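Local coordinates for protein methylocystis parvus OBBP MbnE (PDB 5ICQ) that probably binds methanobactin, the copper-chelating peptide, in the periplasm as the solute-binding component of its uptake machinery, at residues E381-L386 / A553-D558; K364-E369 / M511-A516; L338-G343 / R395-E400. One frame throughout, in Å; residues are numbered along the deposited sequence.

How the contacts relate
Contacts 1 and 2 are buried, whereas contact 3 is only partly so and lies farthest from the middle of the chain, about 26 Å from centre to centre. Contact 1 packs helix 381-387 on helix 547-563, and contact 2 sets an aromatic side chain of loop 364-369 against one of helix 508-513. The two touch through Asp558, whose carboxylate probably takes hydrogen bonds from Ser365 and the backbone of Phe366. Contact 3 joins short helix 396-399 to helix 336-343, and its Glu400 forms a salt bridge with Arg384 of contact 1. Chemistry follows depth: rings alone in contact 2, a carboxylate and aliphatic carbons in contact 1, ion pairs in contact 3.

Contact 1 (E381-L386 / A553-D558); sequences EKERAL and AVRAYD
Glu383 lays its carboxylate over the backbone of Arg555 and Ala556, with Glu383 OE1 3.4 Å from Arg555 C. The glutamate reaches this place because CG stands beside its backbone N (chi1 -77°) and the chain then runs extended, carrying the carboxylate to a helix that its CB does not face. Glu383 OE1 also lies 3.1 Å from the backbone N of Ala556, but the angle is too poor for a hydrogen bond. The charged partner of this oxygen is instead Arg559, one turn further along the same helix.

Arg555 crosses the glutamate at about a right angle. Arg555 CB packs 3.5 Å from Glu383 OE1, so the aliphatic root of the arginine makes the direct contact, while the extended chain takes the guanidinium away from the other helix. Carboxylate and guanidinium planes are turned 63° apart, and their charges meet through a water: it donates to Glu383 OE2 at 2.7 Å and accepts from Arg555 NH1 at 2.9 Å, sitting at the guanidinium edge in its plane. NE of the same group bonds to the carbonyl of Glu371, which should help fix its rotation.

One turn after Glu383, Leu386 supplies the apolar half. Leu386 CD1 settles 3.6 Å from Ala553 CA and 4.0 Å from Ala553 CB. The axes of the two short segments approach to 9.3 Å and cross at -61°, with the small Ala553 and Ala556 at the interface.

Met537 of helix 532-543 packs against both Leu386 and Ala556, making this a three-helix junction. Thr552, just before Ala553 in helix 547-563, extends the packing to Glu383 and Leu386.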
loop_
_atom_site.group_PDB
_atom_site.type_symbol
_atom_site.label_atom_id
_atom_site.label_comp_id
_atom_site.label_asym_id
_atom_site.label_seq_id
_atom_site.Cartn_x
_atom_site.Cartn_y
_atom_site.Cartn_z
ATOM N N GLU A 381 16.952 15.261 -18.494
ATOM C CA GLU A 381 18.262 15.801 -18.142
ATOM C C GLU A 381 18.436 15.876 -16.630
ATOM O O GLU A 381 19.536 15.636 -16.115
ATOM C CB GLU A 381 18.467 17.176 -18.787
ATOM C CG GLU A 381 18.655 17.089 -20.292
ATOM C CD GLU A 381 19.689 16.039 -20.680
ATOM O OE1 GLU A 381 20.870 16.197 -20.295
ATOM O OE2 GLU A 381 19.324 15.048 -21.354
ATOM N N LYS A 382 17.359 16.175 -15.901
ATOM C CA LYS A 382 17.440 16.209 -14.443
ATOM C C LYS A 382 17.634 14.807 -13.875
ATOM O O LYS A 382 18.346 14.632 -12.881
ATOM C CB LYS A 382 16.182 16.838 -13.829
ATOM C CG LYS A 382 15.969 18.314 -14.047
ATOM C CD LYS A 382 15.891 18.679 -15.482
ATOM C CE LYS A 382 14.816 17.959 -16.168
ATOM N NZ LYS A 382 15.003 17.956 -17.606
ATOM N N GLU A 383 16.978 13.803 -14.468
ATOM C CA GLU A 383 17.217 12.425 -14.044
ATOM C C GLU A 383 18.668 12.035 -14.277
ATOM O O GLU A 383 19.298 11.396 -13.425
ATOM C CB GLU A 383 16.310 11.458 -14.803
ATOM C CG GLU A 383 14.885 11.397 -14.359
ATOM C CD GLU A 383 14.200 10.185 -14.963
ATOM O OE1 GLU A 383 14.534 9.058 -14.534
ATOM O OE2 GLU A 383 13.386 10.357 -15.897
ATOM N N ARG A 384 19.208 12.390 -15.439
ATOM C CA ARG A 384 20.584 12.018 -15.748
ATOM C C ARG A 384 21.560 12.695 -14.796
ATOM O O ARG A 384 22.567 12.098 -14.406
ATOM C CB ARG A 384 20.887 12.348 -17.215
ATOM C CG ARG A 384 20.115 11.437 -18.197
ATOM C CD ARG A 384 20.180 11.930 -19.657
ATOM N NE ARG A 384 19.044 11.427 -20.438
ATOM C CZ ARG A 384 19.073 10.355 -21.232
ATOM N NH1 ARG A 384 20.195 9.661 -21.389
ATOM N NH2 ARG A 384 17.973 9.979 -21.888
ATOM N N ALA A 385 21.247 13.913 -14.359
ATOM C CA ALA A 385 22.092 14.576 -13.378
ATOM C C ALA A 385 22.054 13.845 -12.038
ATOM O O ALA A 385 23.092 13.705 -11.381
ATOM C CB ALA A 385 21.672 16.039 -13.218
ATOM N N LEU A 386 20.870 13.372 -11.617
ATOM C CA LEU A 386 20.776 12.583 -10.386
ATOM C C LEU A 386 21.598 11.308 -10.482
ATOM O O LEU A 386 22.188 10.858 -9.488
ATOM C CB LEU A 386 19.321 12.210 -10.085
ATOM C CG LEU A 386 18.396 13.294 -9.549
ATOM C CD1 LEU A 386 16.998 12.730 -9.347
ATOM C CD2 LEU A 386 18.938 13.867 -8.249
ATOM N N ALA A 553 13.134 12.098 -9.069
ATOM C CA ALA A 553 13.912 11.151 -8.279
ATOM C C ALA A 553 13.290 9.759 -8.293
ATOM O O ALA A 553 14.013 8.756 -8.338
ATOM C CB ALA A 553 14.057 11.659 -6.840
ATOM N N VAL A 554 11.961 9.664 -8.227
ATOM C CA VAL A 554 11.340 8.338 -8.196
ATOM C C VAL A 554 11.502 7.640 -9.541
ATOM O O VAL A 554 11.734 6.427 -9.597
ATOM C CB VAL A 554 9.854 8.439 -7.787
ATOM C CG1 VAL A 554 9.202 7.063 -7.815
ATOM C CG2 VAL A 554 9.745 9.030 -6.395
ATOM N N ARG A 555 11.354 8.378 -10.641
ATOM C CA ARG A 555 11.605 7.783 -11.955
ATOM C C ARG A 555 13.036 7.261 -12.061
ATOM O O ARG A 555 13.264 6.143 -12.532
ATOM C CB ARG A 555 11.333 8.798 -13.069
ATOM C CG ARG A 555 9.862 9.044 -13.322
ATOM C CD ARG A 555 9.668 10.090 -14.399
ATOM N NE ARG A 555 8.254 10.402 -14.580
ATOM C CZ ARG A 555 7.790 11.281 -15.466
ATOM N NH1 ARG A 555 8.630 11.941 -16.252
ATOM N NH2 ARG A 555 6.484 11.510 -15.555
ATOM N N ALA A 556 14.017 8.056 -11.629
ATOM C CA ALA A 556 15.400 7.576 -11.657
ATOM C C ALA A 556 15.579 6.368 -10.745
ATOM O O ALA A 556 16.288 5.415 -11.086
ATOM C CB ALA A 556 16.361 8.695 -11.253
ATOM N N TYR A 557 14.964 6.408 -9.566
ATOM C CA TYR A 557 14.990 5.272 -8.648
ATOM C C TYR A 557 14.405 4.015 -9.298
ATOM O O TYR A 557 14.975 2.919 -9.196
ATOM C CB TYR A 557 14.221 5.676 -7.387
ATOM C CG TYR A 557 13.965 4.601 -6.353
ATOM C CD1 TYR A 557 15.008 3.917 -5.751
ATOM C CD2 TYR A 557 12.674 4.320 -5.938
ATOM C CE1 TYR A 557 14.759 2.954 -4.772
ATOM C CE2 TYR A 557 12.417 3.373 -4.954
ATOM C CZ TYR A 557 13.468 2.691 -4.382
ATOM O OH TYR A 557 13.224 1.730 -3.406
ATOM N N ASP A 558 13.267 4.160 -9.981
ATOM C CA ASP A 558 12.656 3.050 -10.711
ATOM C C ASP A 558 13.649 2.437 -11.696
ATOM O O ASP A 558 13.808 1.212 -11.752
ATOM C CB ASP A 558 11.400 3.556 -11.443
ATOM C CG ASP A 558 10.483 2.428 -11.945
ATOM O OD1 ASP A 558 10.381 1.383 -11.273
ATOM O OD2 ASP A 558 9.839 2.602 -13.017
HETATM O O HOH W 1 11.517 12.244 -16.317
#

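Contact 2 (K364-E369 / M511-A516); sequences KSFFDE and MRWSSA
Phe366 and Trp513 bridge backbones that stay well apart, their CA atoms 11.8 Å from each other. Segment 364-369 is a loop without regular structure, folded partly by its own polar groups. Ser365 OG accepts from the backbone N of Phe367 at 2.9 Å, closing an ST turn around Phe366, and Asp368 OD2 accepts a hydrogen bond from the backbone N of Lys364 at 2.9 Å, from above the carboxylate plane. Asp558 of helix 547-563 also bonds to Ser365 OG and Phe366 N. Segment 511-516 begins in the last part of a helix and continues as loop or turn.

The two aromatic side chains approach from opposite directions, both CB atoms pointing toward the other segment. In both, CG lies beside the backbone N (chi1 -76° in Phe366), and the rings span the gap between the backbones. The far side of the phenyl ring meets the benzo end of the indole: Phe366 CE2 is 3.5 Å from Trp513 CZ2, and Phe366 CZ is 4.1 Å from Trp513 CH2. The six-membered rings have centroids 5.4 Å apart and planes at 86°, an oblique van der Waals contact between buried ring carbons, neither a stack nor an edge-to-face pair.

Leu561 of helix 547-563 touches both rings. Val567 of strand 567-572 further packs on Phe366, and Ile534 of helix 532-543 on Trp513, so the aromatic pair joins loop, helices and sheet.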
loop_
_atom_site.group_PDB
_atom_site.type_symbol
_atom_site.label_atom_id
_atom_site.label_comp_id
_atom_site.label_asym_id
_atom_site.label_seq_id
_atom_site.Cartn_x
_atom_site.Cartn_y
_atom_site.Cartn_z
ATOM N N LYS A 364 5.234 -3.578 -15.248
ATOM C CA LYS A 364 6.421 -3.141 -15.980
ATOM C C LYS A 364 7.308 -2.199 -15.186
ATOM O O LYS A 364 8.350 -1.780 -15.699
ATOM C CB LYS A 364 6.007 -2.461 -17.299
ATOM C CG LYS A 364 5.113 -3.329 -18.163
ATOM C CD LYS A 364 5.098 -2.885 -19.623
ATOM C CE LYS A 364 4.243 -1.659 -19.840
ATOM N NZ LYS A 364 3.956 -1.459 -21.296
ATOM N N SER A 365 6.932 -1.861 -13.958
ATOM C CA SER A 365 7.604 -0.814 -13.205
ATOM C C SER A 365 7.285 -1.032 -11.737
ATOM O O SER A 365 6.268 -1.647 -11.403
ATOM C CB SER A 365 7.138 0.577 -13.680
ATOM O OG SER A 365 7.431 1.588 -12.732
ATOM N N PHE A 366 8.171 -0.548 -10.866
ATOM C CA PHE A 366 7.845 -0.556 -9.444
ATOM C C PHE A 366 6.793 0.481 -9.082
ATOM O O PHE A 366 6.261 0.428 -7.972
ATOM C CB PHE A 366 9.110 -0.347 -8.601
ATOM C CG PHE A 366 9.969 -1.570 -8.536
ATOM C CD1 PHE A 366 10.922 -1.819 -9.510
ATOM C CD2 PHE A 366 9.758 -2.516 -7.535
ATOM C CE1 PHE A 366 11.687 -2.995 -9.473
ATOM C CE2 PHE A 366 10.520 -3.668 -7.483
ATOM C CZ PHE A 366 11.487 -3.905 -8.450
ATOM N N PHE A 367 6.475 1.403 -9.989
ATOM C CA PHE A 367 5.416 2.393 -9.786
ATOM C C PHE A 367 4.590 2.463 -11.068
ATOM O O PHE A 367 4.464 3.506 -11.705
ATOM C CB PHE A 367 6.008 3.752 -9.400
ATOM C CG PHE A 367 6.866 3.687 -8.182
ATOM C CD1 PHE A 367 6.309 3.826 -6.917
ATOM C CD2 PHE A 367 8.224 3.424 -8.291
ATOM C CE1 PHE A 367 7.097 3.731 -5.790
ATOM C CE2 PHE A 367 9.019 3.330 -7.165
ATOM C CZ PHE A 367 8.453 3.479 -5.914
ATOM N N ASP A 368 4.008 1.324 -11.444
ATOM C CA ASP A 368 3.475 1.163 -12.791
ATOM C C ASP A 368 2.185 1.962 -12.977
ATOM O O ASP A 368 1.455 2.246 -12.021
ATOM C CB ASP A 368 3.226 -0.324 -13.082
ATOM C CG ASP A 368 3.284 -0.648 -14.556
ATOM O OD1 ASP A 368 3.658 0.236 -15.344
ATOM O OD2 ASP A 368 2.971 -1.798 -14.930
ATOM N N GLU A 369 1.915 2.322 -14.234
ATOM C CA GLU A 369 0.688 3.017 -14.631
ATOM C C GLU A 369 0.491 4.306 -13.837
ATOM O O GLU A 369 -0.583 4.574 -13.293
ATOM C CB GLU A 369 -0.525 2.094 -14.485
ATOM C CG GLU A 369 -0.421 0.817 -15.291
ATOM C CD GLU A 369 -1.783 0.196 -15.530
ATOM O OE1 GLU A 369 -1.935 -1.022 -15.315
ATOM O OE2 GLU A 369 -2.710 0.938 -15.925
ATOM N N MET A 511 13.462 0.041 3.948
ATOM C CA MET A 511 13.291 -1.304 4.485
ATOM C C MET A 511 13.345 -2.338 3.371
ATOM O O MET A 511 13.903 -3.424 3.551
ATOM C CB MET A 511 11.966 -1.413 5.246
ATOM C CG MET A 511 11.685 -0.210 6.138
ATOM S SD MET A 511 10.170 -0.388 7.102
ATOM C CE MET A 511 8.913 -0.546 5.851
ATOM N N ARG A 512 12.783 -2.008 2.208
ATOM C CA ARG A 512 12.674 -2.969 1.110
ATOM C C ARG A 512 13.950 -3.102 0.283
ATOM O O ARG A 512 14.159 -4.148 -0.343
ATOM C CB ARG A 512 11.560 -2.555 0.154
ATOM C CG ARG A 512 10.183 -2.423 0.769
ATOM C CD ARG A 512 9.277 -1.702 -0.209
ATOM N NE ARG A 512 7.908 -1.573 0.290
ATOM C CZ ARG A 512 6.883 -1.153 -0.451
ATOM N NH1 ARG A 512 7.067 -0.830 -1.726
ATOM N NH2 ARG A 512 5.668 -1.068 0.079
ATOM N N TRP A 513 14.768 -2.046 0.193
ATOM C CA TRP A 513 15.827 -2.030 -0.820
ATOM C C TRP A 513 17.188 -1.527 -0.351
ATOM O O TRP A 513 18.129 -1.600 -1.143
ATOM C CB TRP A 513 15.387 -1.185 -2.038
ATOM C CG TRP A 513 14.240 -1.816 -2.782
ATOM C CD1 TRP A 513 12.934 -1.401 -2.806
ATOM C CD2 TRP A 513 14.301 -3.007 -3.586
ATOM N NE1 TRP A 513 12.180 -2.269 -3.576
ATOM C CE2 TRP A 513 13.000 -3.255 -4.071
ATOM C CE3 TRP A 513 15.335 -3.880 -3.947
ATOM C CZ2 TRP A 513 12.706 -4.348 -4.898
ATOM C CZ3 TRP A 513 15.044 -4.964 -4.774
ATOM C CH2 TRP A 513 13.736 -5.193 -5.229
ATOM N N SER A 514 17.344 -1.026 0.875
ATOM C CA SER A 514 18.622 -0.439 1.269
ATOM C C SER A 514 19.652 -1.519 1.580
ATOM O O SER A 514 19.318 -2.628 2.012
ATOM C CB SER A 514 18.463 0.476 2.488
ATOM O OG SER A 514 18.254 -0.302 3.651
ATOM N N SER A 515 20.926 -1.173 1.354
ATOM C CA SER A 515 22.023 -2.070 1.719
ATOM C C SER A 515 21.957 -2.443 3.195
ATOM O O SER A 515 22.301 -3.568 3.578
ATOM C CB SER A 515 23.366 -1.396 1.431
ATOM O OG SER A 515 23.515 -1.103 0.055
ATOM N N ALA A 516 21.543 -1.493 4.037
ATOM C CA ALA A 516 21.513 -1.717 5.484
ATOM C C ALA A 516 20.579 -2.862 5.873
ATOM O O ALA A 516 20.821 -3.539 6.879
ATOM C CB ALA A 516 21.094 -0.434 6.202
#

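Contact 3 (L338-G343 / R395-E400); sequences LREAFG and RAEILE. With SO4 (sulfate ion), chain D.
Glu340 OE1 accepts a hydrogen bond from NH1 of Arg395 at 2.8 Å, a salt bridge made on the syn side of the carboxylate. The bond lies near the guanidinium plane but is bent (N-H...O 138°), and the two flat groups are turned 76° apart. Glu340 reaches across with CG opposite its backbone N (chi1 174°) and an extended chain. Arg395, coming from the other direction, folds at chi2 and chi3 to present the guanidinium edge.

Another edge of that group holds a sulfate, probably from the crystallisation liquor. Arg395 NE donates to sulfate O2 at 2.8 Å, while NH2 of Arg395 is shared between O2 and O3. Arg395 is the N-cap residue of helix 396-399, whose first amide, Ala396 N, gives sulfate O4 a further bond of 2.8 Å.

Glu397 OE2 comes 2.9 Å from Glu340 OE2, two acceptors side by side. A water donates to Glu340 OE2 at 2.7 Å and weakly to Glu397 OE1, and a long, purely electrostatic pairing of Glu397 with Arg395 completes the salt-bridge network. It links helix 336-343, where Glu340 also packs on Leu424 of helix 415-427, to the start of helix 396-399.

Two carboxylates this close would repel if both were charged; the arginine and water may offset that cost, or a proton may be shared between them. Arg395 is the positive centre common to Glu340, Glu397 and the sulfate, and the helix start could accommodate an anion.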
loop_
_atom_site.group_PDB
_atom_site.type_symbol
_atom_site.label_atom_id
_atom_site.label_comp_id
_atom_site.label_asym_id
_atom_site.label_seq_id
_atom_site.Cartn_x
_atom_site.Cartn_y
_atom_site.Cartn_z
ATOM N N LEU A 338 22.642 -12.780 -15.718
ATOM C CA LEU A 338 21.906 -14.042 -15.606
ATOM C C LEU A 338 20.485 -13.813 -15.101
ATOM O O LEU A 338 19.547 -14.477 -15.557
ATOM C CB LEU A 338 22.657 -15.019 -14.689
ATOM C CG LEU A 338 22.006 -16.398 -14.456
ATOM C CD1 LEU A 338 23.073 -17.484 -14.311
ATOM C CD2 LEU A 338 21.109 -16.410 -13.220
ATOM N N ARG A 339 20.305 -12.908 -14.131
ATOM C CA ARG A 339 18.953 -12.623 -13.665
ATOM C C ARG A 339 18.101 -12.065 -14.794
ATOM O O ARG A 339 16.936 -12.453 -14.946
ATOM C CB ARG A 339 18.975 -11.656 -12.475
ATOM C CG ARG A 339 19.813 -12.197 -11.308
ATOM C CD ARG A 339 19.618 -11.418 -10.003
ATOM N NE ARG A 339 20.058 -10.018 -10.097
ATOM C CZ ARG A 339 21.220 -9.557 -9.648
ATOM N NH1 ARG A 339 22.121 -10.401 -9.124
ATOM N NH2 ARG A 339 21.500 -8.262 -9.741
ATOM N N GLU A 340 18.659 -11.143 -15.589
ATOM C CA GLU A 340 17.917 -10.617 -16.736
ATOM C C GLU A 340 17.548 -11.731 -17.709
ATOM O O GLU A 340 16.407 -11.803 -18.189
ATOM C CB GLU A 340 18.719 -9.529 -17.460
ATOM C CG GLU A 340 18.010 -9.073 -18.747
ATOM C CD GLU A 340 18.617 -7.837 -19.399
ATOM O OE1 GLU A 340 19.729 -7.422 -19.021
ATOM O OE2 GLU A 340 17.957 -7.271 -20.299
ATOM N N ALA A 341 18.507 -12.613 -18.016
ATOM C CA ALA A 341 18.237 -13.707 -18.947
ATOM C C ALA A 341 17.138 -14.634 -18.434
ATOM O O ALA A 341 16.256 -15.047 -19.199
ATOM C CB ALA A 341 19.518 -14.508 -19.196
ATOM N N PHE A 342 17.184 -14.995 -17.148
ATOM C CA PHE A 342 16.141 -15.861 -16.612
ATOM C C PHE A 342 14.784 -15.178 -16.687
ATOM O O PHE A 342 13.764 -15.827 -16.955
ATOM C CB PHE A 342 16.447 -16.252 -15.165
ATOM C CG PHE A 342 17.389 -17.411 -15.022
ATOM C CD1 PHE A 342 18.348 -17.682 -15.988
ATOM C CD2 PHE A 342 17.307 -18.244 -13.906
ATOM C CE1 PHE A 342 19.223 -18.758 -15.836
ATOM C CE2 PHE A 342 18.175 -19.316 -13.748
ATOM C CZ PHE A 342 19.138 -19.573 -14.715
ATOM N N GLY A 343 14.760 -13.864 -16.472
ATOM C CA GLY A 343 13.512 -13.127 -16.547
ATOM C C GLY A 343 12.878 -13.178 -17.920
ATOM O O GLY A 343 11.653 -13.136 -18.041
ATOM N N ARG A 395 20.857 0.345 -17.055
ATOM C CA ARG A 395 21.095 -0.170 -18.399
ATOM C C ARG A 395 20.546 0.796 -19.451
ATOM O O ARG A 395 19.502 1.429 -19.252
ATOM C CB ARG A 395 20.449 -1.551 -18.559
ATOM C CG ARG A 395 21.105 -2.660 -17.710
ATOM C CD ARG A 395 21.194 -3.971 -18.498
ATOM N NE ARG A 395 22.144 -3.882 -19.605
ATOM C CZ ARG A 395 22.217 -4.756 -20.606
ATOM N NH1 ARG A 395 21.386 -5.791 -20.646
ATOM N NH2 ARG A 395 23.119 -4.593 -21.570
ATOM N N ALA A 396 21.244 0.889 -20.595
ATOM C CA ALA A 396 20.839 1.835 -21.637
ATOM C C ALA A 396 19.393 1.615 -22.068
ATOM O O ALA A 396 18.661 2.582 -22.314
ATOM C CB ALA A 396 21.772 1.729 -22.849
ATOM N N GLU A 397 18.964 0.349 -22.162
ATOM C CA GLU A 397 17.600 0.045 -22.596
ATOM C C GLU A 397 16.579 0.649 -21.637
ATOM O O GLU A 397 15.507 1.112 -22.049
ATOM C CB GLU A 397 17.416 -1.478 -22.698
ATOM C CG GLU A 397 17.687 -2.235 -21.371
ATOM C CD GLU A 397 17.663 -3.759 -21.487
ATOM O OE1 GLU A 397 17.294 -4.299 -22.552
ATOM O OE2 GLU A 397 18.011 -4.422 -20.485
ATOM N N ILE A 398 16.914 0.689 -20.352
ATOM C CA ILE A 398 16.013 1.262 -19.359
ATOM C C ILE A 398 16.176 2.778 -19.277
ATOM O O ILE A 398 15.193 3.513 -19.090
ATOM C CB ILE A 398 16.266 0.556 -18.013
ATOM C CG1 ILE A 398 15.707 -0.870 -18.100
ATOM C CG2 ILE A 398 15.637 1.335 -16.855
ATOM C CD1 ILE A 398 16.151 -1.802 -16.992
ATOM N N LEU A 399 17.404 3.274 -19.445
ATOM C CA LEU A 399 17.642 4.715 -19.392
ATOM C C LEU A 399 16.844 5.439 -20.474
ATOM O O LEU A 399 16.317 6.530 -20.243
ATOM C CB LEU A 399 19.135 5.016 -19.547
ATOM C CG LEU A 399 19.582 6.473 -19.338
ATOM C CD1 LEU A 399 19.415 6.899 -17.888
ATOM C CD2 LEU A 399 21.029 6.667 -19.787
ATOM N N GLU A 400 16.713 4.831 -21.650
ATOM C CA GLU A 400 16.036 5.494 -22.758
ATOM C C GLU A 400 14.535 5.205 -22.814
ATOM O O GLU A 400 13.852 5.720 -23.708
ATOM C CB GLU A 400 16.706 5.110 -24.082
ATOM C CG GLU A 400 18.199 5.460 -24.141
ATOM C CD GLU A 400 18.513 6.915 -23.751
ATOM O OE1 GLU A 400 17.675 7.812 -23.993
ATOM O OE2 GLU A 400 19.612 7.164 -23.210
HETATM S S SO4 D . 24.371 -1.339 -21.083
HETATM O O1 SO4 D . 25.691 -1.086 -21.653
HETATM O O2 SO4 D . 24.473 -2.371 -20.055
HETATM O O3 SO4 D . 23.468 -1.779 -22.142
HETATM O O4 SO4 D . 23.883 -0.097 -20.497
HETATM O O HOH W 2 18.680 -7.317 -22.949
#